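Local coordinates for putative hexulose 6 phosphate synthase (Salmonella typhimurium, PDB 3F4W), which is of unconfirmed function but belongs to the HUMPS family of TIM-barrel proteins, at residues 9-14 and 36-41; 105-110 and 130-135; 159-164 and 181-186. All coordinates share one frame; numbering follows the deposited sequence.

How the contacts relate
Contact 1 is a surface meeting, in which the loop leading into helix 12-22 faces the last turn of helix 33-39 and two waters carry much of the polar contact. Contacts 2 and 3 are buried in the barrel sheet and rest on direct backbone hydrogen bonds between parallel strands. These two touch: strands 130-134 and 161-165 are neighbours, L131 O lies 2.8 Å from A163 N, and the centres of the two contacts are about 8 Å apart. Contact 1 stands off, its centre about 22 Å from that of contact 2 and about 25 Å from that of contact 3. Contact 2 adds a histidine-carboxylate pair, contact 3 an aspartate that binds a strand's backbone.

Contact 1: residues 9-14 and 36-41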
loop_
_atom_site.group_PDB
_atom_site.type_symbol
_atom_site.label_atom_id
_atom_site.label_comp_id
_atom_site.label_asym_id
_atom_site.label_seq_id
_atom_site.Cartn_x
_atom_site.Cartn_y
_atom_site.Cartn_z
ATOM N N GLU A 9 7.676 -10.913 -6.719
ATOM C CA GLU A 9 8.574 -11.449 -5.702
ATOM C C GLU A 9 10.041 -11.523 -6.121
ATOM O O GLU A 9 10.861 -12.120 -5.421
ATOM C CB GLU A 9 8.072 -12.820 -5.246
ATOM C CG GLU A 9 6.617 -12.799 -4.791
ATOM C CD GLU A 9 6.148 -14.131 -4.237
ATOM O OE1 GLU A 9 6.978 -15.058 -4.133
ATOM O OE2 GLU A 9 4.948 -14.250 -3.908
ATOM N N LEU A 10 10.374 -10.907 -7.251
ATOM C CA LEU A 10 11.748 -10.925 -7.740
ATOM C C LEU A 10 12.551 -9.772 -7.154
ATOM O O LEU A 10 11.997 -8.731 -6.806
ATOM C CB LEU A 10 11.780 -10.833 -9.269
ATOM C CG LEU A 10 11.196 -11.988 -10.082
ATOM C CD1 LEU A 10 11.406 -11.737 -11.570
ATOM C CD2 LEU A 10 11.830 -13.305 -9.664
ATOM N N THR A 11 13.862 -9.965 -7.048
ATOM C CA THR A 11 14.763 -8.871 -6.721
ATOM C C THR A 11 15.060 -8.124 -8.013
ATOM O O THR A 11 14.786 -8.632 -9.098
ATOM C CB THR A 11 16.083 -9.388 -6.144
ATOM O OG1 THR A 11 16.800 -10.097 -7.161
ATOM C CG2 THR A 11 15.822 -10.321 -4.970
ATOM N N LEU A 12 15.621 -6.924 -7.908
ATOM C CA LEU A 12 15.937 -6.147 -9.105
ATOM C C LEU A 12 16.891 -6.883 -10.056
ATOM O O LEU A 12 16.648 -6.924 -11.261
ATOM C CB LEU A 12 16.481 -4.760 -8.747
ATOM C CG LEU A 12 16.798 -3.865 -9.948
ATOM C CD1 LEU A 12 15.612 -3.784 -10.904
ATOM C CD2 LEU A 12 17.217 -2.479 -9.487
ATOM N N PRO A 13 17.981 -7.465 -9.525
ATOM C CA PRO A 13 18.868 -8.223 -10.417
ATOM C C PRO A 13 18.155 -9.412 -11.062
ATOM O O PRO A 13 18.398 -9.723 -12.231
ATOM C CB PRO A 13 19.980 -8.705 -9.479
ATOM C CG PRO A 13 19.973 -7.725 -8.352
ATOM C CD PRO A 13 18.534 -7.349 -8.164
ATOM N N GLU A 14 17.280 -10.065 -10.306
ATOM C CA GLU A 14 16.507 -11.179 -10.843
ATOM C C GLU A 14 15.552 -10.715 -11.941
ATOM O O GLU A 14 15.372 -11.402 -12.944
ATOM C CB GLU A 14 15.726 -11.880 -9.733
ATOM C CG GLU A 14 16.588 -12.715 -8.806
ATOM C CD GLU A 14 15.792 -13.325 -7.663
ATOM O OE1 GLU A 14 14.701 -12.803 -7.346
ATOM O OE2 GLU A 14 16.258 -14.327 -7.085
ATOM N N LEU A 36 8.540 -3.115 -5.253
ATOM C CA LEU A 36 8.698 -1.708 -4.893
ATOM C C LEU A 36 9.188 -1.539 -3.460
ATOM O O LEU A 36 10.104 -0.764 -3.193
ATOM C CB LEU A 36 7.371 -0.965 -5.031
ATOM C CG LEU A 36 7.122 -0.098 -6.256
ATOM C CD1 LEU A 36 5.781 0.603 -6.099
ATOM C CD2 LEU A 36 8.244 0.912 -6.428
ATOM N N ILE A 37 8.552 -2.243 -2.531
ATOM C CA ILE A 37 8.909 -2.136 -1.121
ATOM C C ILE A 37 10.330 -2.638 -0.882
ATOM O O ILE A 37 11.070 -2.091 -0.059
ATOM C CB ILE A 37 7.929 -2.931 -0.242
ATOM C CG1 ILE A 37 6.521 -2.339 -0.356
ATOM C CG2 ILE A 37 8.401 -2.954 1.199
ATOM C CD1 ILE A 37 6.434 -0.879 0.027
ATOM N N ARG A 38 10.706 -3.677 -1.616
ATOM C CA ARG A 38 12.036 -4.262 -1.508
ATOM C C ARG A 38 13.111 -3.283 -1.961
ATOM O O ARG A 38 14.047 -2.978 -1.221
ATOM C CB ARG A 38 12.103 -5.522 -2.367
ATOM C CG ARG A 38 13.359 -6.343 -2.211
ATOM C CD ARG A 38 13.183 -7.666 -2.938
ATOM N NE ARG A 38 13.693 -8.778 -2.147
ATOM C CZ ARG A 38 13.152 -9.990 -2.135
ATOM N NH1 ARG A 38 12.073 -10.243 -2.865
ATOM N NH2 ARG A 38 13.684 -10.944 -1.383
ATOM N N GLU A 39 12.953 -2.784 -3.181
ATOM C CA GLU A 39 14.020 -2.080 -3.877
ATOM C C GLU A 39 13.866 -0.563 -3.837
ATOM O O GLU A 39 14.844 0.175 -3.973
ATOM C CB GLU A 39 14.078 -2.561 -5.334
ATOM C CG GLU A 39 15.098 -1.846 -6.203
ATOM C CD GLU A 39 16.523 -2.074 -5.743
ATOM O OE1 GLU A 39 16.788 -3.113 -5.099
ATOM O OE2 GLU A 39 17.379 -1.215 -6.036
ATOM N N GLY A 40 12.637 -0.099 -3.656
ATOM C CA GLY A 40 12.351 1.316 -3.752
ATOM C C GLY A 40 12.255 1.787 -5.191
ATOM O O GLY A 40 12.266 0.988 -6.133
ATOM N N VAL A 41 12.167 3.101 -5.354
ATOM C CA VAL A 41 11.967 3.717 -6.661
ATOM C C VAL A 41 13.073 3.376 -7.668
ATOM O O VAL A 41 12.884 3.487 -8.881
ATOM C CB VAL A 41 11.816 5.247 -6.510
ATOM C CG1 VAL A 41 12.508 5.976 -7.640
ATOM C CG2 VAL A 41 10.343 5.623 -6.419
HETATM O O HOH W 1 10.290 -8.504 -4.807
HETATM O O HOH W 2 16.076 -5.547 -5.325
#
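The backbones of L12 and E39 approach to 6.9 Å between their CA atoms, where the loop 9-11 and the first turn of helix 12-22 face the end of helix 33-39, and the link is made by side chains and two waters. R38 reaches across to the loop. Its CG is anti to the backbone N (chi1 -172°), and a later bend at chi3 lays the guanidinium under the methyl of T11, whose CG2 sits 3.8 Å above the plane, over the centre of the group. R38 NH1 comes within 3.4 Å of E9 O, and water 1, in the guanidinium plane at its edge, accepts from NH1 and donates to L10 O.

A second water repeats this bridge: it accepts from L12 N and donates to E39 OE1. The carboxylate of E39, bent at chi2, rests against the aliphatic part of L12, with L12 CD2 3.7 Å from E39 OE2.

T11 itself is held by a capping box: its OG1 accepts from E14 N, while T11 N donates almost straight (170°) to E14 OE1 at 3.0 Å, meeting that oxygen on its anti side. This reciprocal pair fixes the start of helix 12-22 and with it the threonine methyl that R38 packs against.

L12 also leans on N42 and A46 of helix 42-50, while R38 and E9 pack on F68 of the second subunit, placing this junction of two outer helices at the interface with the second subunit.

Contact 2: residues 105-110 and 130-135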
loop_
_atom_site.group_PDB
_atom_site.type_symbol
_atom_site.label_atom_id
_atom_site.label_comp_id
_atom_site.label_asym_id
_atom_site.label_seq_id
_atom_site.Cartn_x
_atom_site.Cartn_y
_atom_site.Cartn_z
ATOM N N GLN A 105 -0.712 8.291 -16.145
ATOM C CA GLN A 105 -1.994 7.636 -15.891
ATOM C C GLN A 105 -2.089 6.924 -14.548
ATOM O O GLN A 105 -1.175 6.211 -14.135
ATOM C CB GLN A 105 -2.306 6.644 -17.018
ATOM C CG GLN A 105 -3.589 5.841 -16.818
ATOM C CD GLN A 105 -4.835 6.631 -17.163
ATOM O OE1 GLN A 105 -4.900 7.287 -18.203
ATOM N NE2 GLN A 105 -5.836 6.569 -16.291
ATOM N N VAL A 106 -3.219 7.122 -13.882
ATOM C CA VAL A 106 -3.539 6.406 -12.657
ATOM C C VAL A 106 -4.458 5.218 -12.957
ATOM O O VAL A 106 -5.401 5.324 -13.741
ATOM C CB VAL A 106 -4.220 7.334 -11.634
ATOM C CG1 VAL A 106 -4.967 6.519 -10.571
ATOM C CG2 VAL A 106 -3.195 8.269 -10.997
ATOM N N VAL A 107 -4.159 4.084 -12.337
ATOM C CA VAL A 107 -5.011 2.909 -12.428
ATOM C C VAL A 107 -5.615 2.645 -11.054
ATOM O O VAL A 107 -4.887 2.480 -10.074
ATOM C CB VAL A 107 -4.208 1.668 -12.861
ATOM C CG1 VAL A 107 -5.080 0.428 -12.782
ATOM C CG2 VAL A 107 -3.650 1.857 -14.269
ATOM N N VAL A 108 -6.940 2.626 -10.968
ATOM C CA VAL A 108 -7.592 2.364 -9.691
ATOM C C VAL A 108 -7.777 0.861 -9.521
ATOM O O VAL A 108 -8.539 0.237 -10.258
ATOM C CB VAL A 108 -8.956 3.067 -9.577
ATOM C CG1 VAL A 108 -9.523 2.889 -8.171
ATOM C CG2 VAL A 108 -8.829 4.539 -9.914
ATOM N N ASP A 109 -7.056 0.284 -8.565
ATOM C CA ASP A 109 -7.129 -1.150 -8.302
ATOM C C ASP A 109 -8.298 -1.434 -7.376
ATOM O O ASP A 109 -8.316 -0.991 -6.227
ATOM C CB ASP A 109 -5.820 -1.640 -7.681
ATOM C CG ASP A 109 -5.799 -3.144 -7.457
ATOM O OD1 ASP A 109 -4.693 -3.710 -7.369
ATOM O OD2 ASP A 109 -6.872 -3.767 -7.365
ATOM N N MET A 110 -9.270 -2.185 -7.883
ATOM C CA MET A 110 -10.534 -2.391 -7.188
ATOM C C MET A 110 -10.521 -3.598 -6.264
ATOM O O MET A 110 -11.575 -4.103 -5.885
ATOM C CB MET A 110 -11.662 -2.544 -8.210
ATOM C CG MET A 110 -11.762 -1.377 -9.166
ATOM S SD MET A 110 -12.270 0.123 -8.317
ATOM C CE MET A 110 -13.963 -0.290 -7.931
ATOM N N MET A 130 -9.340 4.763 -15.537
ATOM C CA MET A 130 -8.876 3.400 -15.749
ATOM C C MET A 130 -8.997 2.606 -14.462
ATOM O O MET A 130 -8.464 3.008 -13.425
ATOM C CB MET A 130 -7.423 3.411 -16.218
ATOM C CG MET A 130 -6.853 2.044 -16.552
ATOM S SD MET A 130 -5.368 2.194 -17.565
ATOM C CE MET A 130 -4.951 0.468 -17.804
ATOM N N LEU A 131 -9.694 1.478 -14.533
ATOM C CA LEU A 131 -9.981 0.677 -13.352
ATOM C C LEU A 131 -9.528 -0.753 -13.588
ATOM O O LEU A 131 -9.665 -1.282 -14.689
ATOM C CB LEU A 131 -11.482 0.689 -13.046
ATOM C CG LEU A 131 -12.203 2.040 -13.105
ATOM C CD1 LEU A 131 -13.718 1.852 -13.051
ATOM C CD2 LEU A 131 -11.719 2.977 -11.995
ATOM N N ALA A 132 -9.001 -1.378 -12.546
ATOM C CA ALA A 132 -8.542 -2.752 -12.645
ATOM C C ALA A 132 -9.330 -3.596 -11.671
ATOM O O ALA A 132 -9.305 -3.335 -10.469
ATOM C CB ALA A 132 -7.056 -2.836 -12.323
ATOM N N VAL A 133 -10.043 -4.597 -12.173
ATOM C CA VAL A 133 -10.633 -5.568 -11.268
ATOM C C VAL A 133 -9.507 -6.513 -10.886
ATOM O O VAL A 133 -8.685 -6.882 -11.725
ATOM C CB VAL A 133 -11.832 -6.339 -11.885
ATOM C CG1 VAL A 133 -12.390 -5.597 -13.091
ATOM C CG2 VAL A 133 -11.441 -7.757 -12.245
ATOM N N HIS A 134 -9.453 -6.879 -9.614
ATOM C CA HIS A 134 -8.301 -7.592 -9.092
ATOM C C HIS A 134 -8.661 -8.495 -7.923
ATOM O O HIS A 134 -9.064 -8.027 -6.861
ATOM C CB HIS A 134 -7.233 -6.584 -8.659
ATOM C CG HIS A 134 -5.910 -7.202 -8.341
ATOM N ND1 HIS A 134 -4.896 -6.505 -7.721
ATOM C CD2 HIS A 134 -5.435 -8.453 -8.548
ATOM C CE1 HIS A 134 -3.849 -7.298 -7.570
ATOM N NE2 HIS A 134 -4.152 -8.486 -8.061
ATOM N N THR A 135 -8.525 -9.796 -8.136
ATOM C CA THR A 135 -8.556 -10.751 -7.045
ATOM C C THR A 135 -7.108 -10.974 -6.631
ATOM O O THR A 135 -6.300 -11.462 -7.423
ATOM C CB THR A 135 -9.201 -12.074 -7.485
ATOM O OG1 THR A 135 -10.572 -11.838 -7.822
ATOM C CG2 THR A 135 -9.129 -13.113 -6.375
HETATM O O HOH W 3 -8.072 6.427 -13.308
HETATM O O HOH W 4 -11.725 -6.281 -7.943
#
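M130, the first residue of strand 130-134, meets V107, in the middle of strand 105-109. M130 runs out extended from a CG anti to its backbone N (chi1 -177°). Its CB meets the amide of Q105, 3.5 Å from NE2, and also approaches V106 O; CG comes to 3.9 Å from V107 CG2; SD lies against the same methyl at 3.7 Å and near Q105 CG; the terminal CE still borders V107 CG2. The amide of Q105 is fixed in turn by its own bond from NE2 to V106 O, which lies close to the amide plane. Water 3 joins V106 O to M130 N.

Further along, V108 N donates to M130 O, A132 N to V108 O and M110 N to A132 O, the ladder of neighbouring parallel strands, inclined at 33°. V108 and L131 run alongside each other on the same face of the sheet, with V108 CB 3.7 Å from L131 CD2. V107 CG1 meets the methyl of A132.

Near the strand ends, H134 ND1 donates to D109 OD1 at 2.8 Å. The carboxylate oxygen is met on its syn side, close to the imidazole plane, although the two planes stand 33° apart. D109 OD2 accepts from I111 N, so both oxygens are engaged and the carboxylate is fixed in rotation. H134 NE2 is hydrogen-bonded to a malonate ion, probably from the crystallisation liquor.

The arrangement is a beta-alpha-beta unit, with helix 116-126 between the strands, of a TIM barrel; a carboxylate-supported histidine at the C-terminal strand ends, where such barrels carry their active sites, is consistent with a ligand pocket.

Contact 3: residues 159-164 and 181-186; sequences KARIAV and PDVVIV
R161 lays its aliphatic stem across D182, its CG 3.5 Å from D182 CB. The chain, extended from CG to NE, carries the guanidinium onward until V183 CG2 comes over one face, 3.8 Å from R161 NH2. At the edge of the group, in its plane, water 5 accepts from NH2 and donates to D182 O. The carboxylate of D182 does not pair with this charge: its plane is turned 64° from the guanidinium, and D182 OD1 is 5.0 Å from R161 NE.

Instead D182 turns to the backbone. With CG beside its backbone N and anti to the carbonyl carbon (chi1 -61°), OD2 accepts from I162 N through its anti lone pair at 2.9 Å. I162 O returns the link twice, receiving both D182 N and V183 N. Three hydrogen bonds thus tie I162 to D182 and V183, where strand 183-186 begins.

The strands then run parallel, with V164 N donating to V183 O and I185 N to V164 O. A163 CB packs on V183 CB at 3.7 Å and reaches I185 CD1. On the other face of the sheet V164 CG1 rests on P181 CG, 3.9 Å away, with V184 CG2 nearby; L150 of helix 147-156 packs against V164 and P181 there.

R161 also touches M130 of the preceding strand, while V183 and I185 lean on Q4 of strand 2-7. With helix 173-177 between its strands, this is a right-handed beta-alpha-beta crossover, the last before strand 183-186 meets strand 2-7 and the TIM barrel closes.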
loop_
_atom_site.group_PDB
_atom_site.type_symbol
_atom_site.label_atom_id
_atom_site.label_comp_id
_atom_site.label_asym_id
_atom_site.label_seq_id
_atom_site.Cartn_x
_atom_site.Cartn_y
_atom_site.Cartn_z
ATOM N N LYS A 159 -17.163 4.666 -19.242
ATOM C CA LYS A 159 -16.086 5.103 -20.123
ATOM C C LYS A 159 -14.741 4.493 -19.750
ATOM O O LYS A 159 -13.859 4.360 -20.597
ATOM C CB LYS A 159 -15.966 6.629 -20.104
ATOM C CG LYS A 159 -17.095 7.357 -20.815
ATOM C CD LYS A 159 -16.826 8.855 -20.860
ATOM C CE LYS A 159 -17.876 9.588 -21.681
ATOM N NZ LYS A 159 -17.610 11.054 -21.740
ATOM N N ALA A 160 -14.590 4.126 -18.481
ATOM C CA ALA A 160 -13.307 3.657 -17.967
ATOM C C ALA A 160 -12.660 2.566 -18.820
ATOM O O ALA A 160 -13.324 1.637 -19.277
ATOM C CB ALA A 160 -13.454 3.181 -16.522
ATOM N N ARG A 161 -11.357 2.708 -19.037
ATOM C CA ARG A 161 -10.525 1.636 -19.562
ATOM C C ARG A 161 -10.475 0.583 -18.460
ATOM O O ARG A 161 -10.507 0.928 -17.279
ATOM C CB ARG A 161 -9.128 2.184 -19.845
ATOM C CG ARG A 161 -8.225 1.298 -20.680
ATOM C CD ARG A 161 -6.857 1.957 -20.874
ATOM N NE ARG A 161 -5.947 1.108 -21.639
ATOM C CZ ARG A 161 -4.630 1.283 -21.705
ATOM N NH1 ARG A 161 -4.045 2.279 -21.048
ATOM N NH2 ARG A 161 -3.895 0.454 -22.429
ATOM N N ILE A 162 -10.416 -0.694 -18.826
ATOM C CA ILE A 162 -10.516 -1.761 -17.829
ATOM C C ILE A 162 -9.361 -2.753 -17.894
ATOM O O ILE A 162 -9.010 -3.242 -18.966
ATOM C CB ILE A 162 -11.832 -2.554 -17.973
ATOM C CG1 ILE A 162 -13.042 -1.618 -17.894
ATOM C CG2 ILE A 162 -11.919 -3.646 -16.911
ATOM C CD1 ILE A 162 -13.183 -0.895 -16.569
ATOM N N ALA A 163 -8.785 -3.051 -16.731
ATOM C CA ALA A 163 -7.766 -4.087 -16.609
ATOM C C ALA A 163 -8.282 -5.209 -15.716
ATOM O O ALA A 163 -9.210 -5.011 -14.932
ATOM C CB ALA A 163 -6.470 -3.504 -16.048
ATOM N N VAL A 164 -7.692 -6.393 -15.845
ATOM C CA VAL A 164 -8.079 -7.513 -14.995
ATOM C C VAL A 164 -6.875 -8.355 -14.567
ATOM O O VAL A 164 -6.006 -8.686 -15.376
ATOM C CB VAL A 164 -9.170 -8.396 -15.655
ATOM C CG1 VAL A 164 -8.684 -8.960 -16.979
ATOM C CG2 VAL A 164 -9.597 -9.508 -14.709
ATOM N N PRO A 181 -11.486 -7.006 -22.031
ATOM C CA PRO A 181 -10.823 -5.996 -21.201
ATOM C C PRO A 181 -9.805 -5.254 -22.058
ATOM O O PRO A 181 -9.449 -5.742 -23.130
ATOM C CB PRO A 181 -10.084 -6.826 -20.142
ATOM C CG PRO A 181 -10.449 -8.273 -20.403
ATOM C CD PRO A 181 -10.950 -8.354 -21.796
ATOM N N ASP A 182 -9.337 -4.102 -21.596
ATOM C CA ASP A 182 -8.305 -3.364 -22.315
ATOM C C ASP A 182 -6.913 -3.864 -21.941
ATOM O O ASP A 182 -5.992 -3.847 -22.760
ATOM C CB ASP A 182 -8.440 -1.867 -22.048
ATOM C CG ASP A 182 -9.773 -1.323 -22.504
ATOM O OD1 ASP A 182 -9.950 -1.132 -23.724
ATOM O OD2 ASP A 182 -10.649 -1.085 -21.642
ATOM N N VAL A 183 -6.766 -4.323 -20.705
ATOM C CA VAL A 183 -5.488 -4.850 -20.243
ATOM C C VAL A 183 -5.688 -6.148 -19.478
ATOM O O VAL A 183 -6.544 -6.239 -18.597
ATOM C CB VAL A 183 -4.740 -3.837 -19.343
ATOM C CG1 VAL A 183 -3.438 -4.445 -18.808
ATOM C CG2 VAL A 183 -4.459 -2.548 -20.107
ATOM N N VAL A 184 -4.907 -7.156 -19.838
ATOM C CA VAL A 184 -4.877 -8.404 -19.096
ATOM C C VAL A 184 -3.562 -8.469 -18.324
ATOM O O VAL A 184 -2.482 -8.335 -18.904
ATOM C CB VAL A 184 -5.012 -9.616 -20.031
ATOM C CG1 VAL A 184 -4.814 -10.906 -19.258
ATOM C CG2 VAL A 184 -6.372 -9.599 -20.717
ATOM N N ILE A 185 -3.663 -8.646 -17.009
ATOM C CA ILE A 185 -2.497 -8.669 -16.132
ATOM C C ILE A 185 -2.150 -10.104 -15.741
ATOM O O ILE A 185 -3.012 -10.862 -15.297
ATOM C CB ILE A 185 -2.743 -7.830 -14.851
ATOM C CG1 ILE A 185 -3.046 -6.372 -15.212
ATOM C CG2 ILE A 185 -1.549 -7.912 -13.919
ATOM C CD1 ILE A 185 -3.795 -5.602 -14.134
ATOM N N VAL A 186 -0.887 -10.474 -15.918
ATOM C CA VAL A 186 -0.423 -11.814 -15.582
ATOM C C VAL A 186 0.871 -11.707 -14.793
ATOM O O VAL A 186 1.718 -10.861 -15.083
ATOM C CB VAL A 186 -0.194 -12.672 -16.849
ATOM C CG1 VAL A 186 0.484 -13.987 -16.493
ATOM C CG2 VAL A 186 -1.515 -12.932 -17.555
HETATM O O HOH W 5 -5.410 -1.497 -24.341
#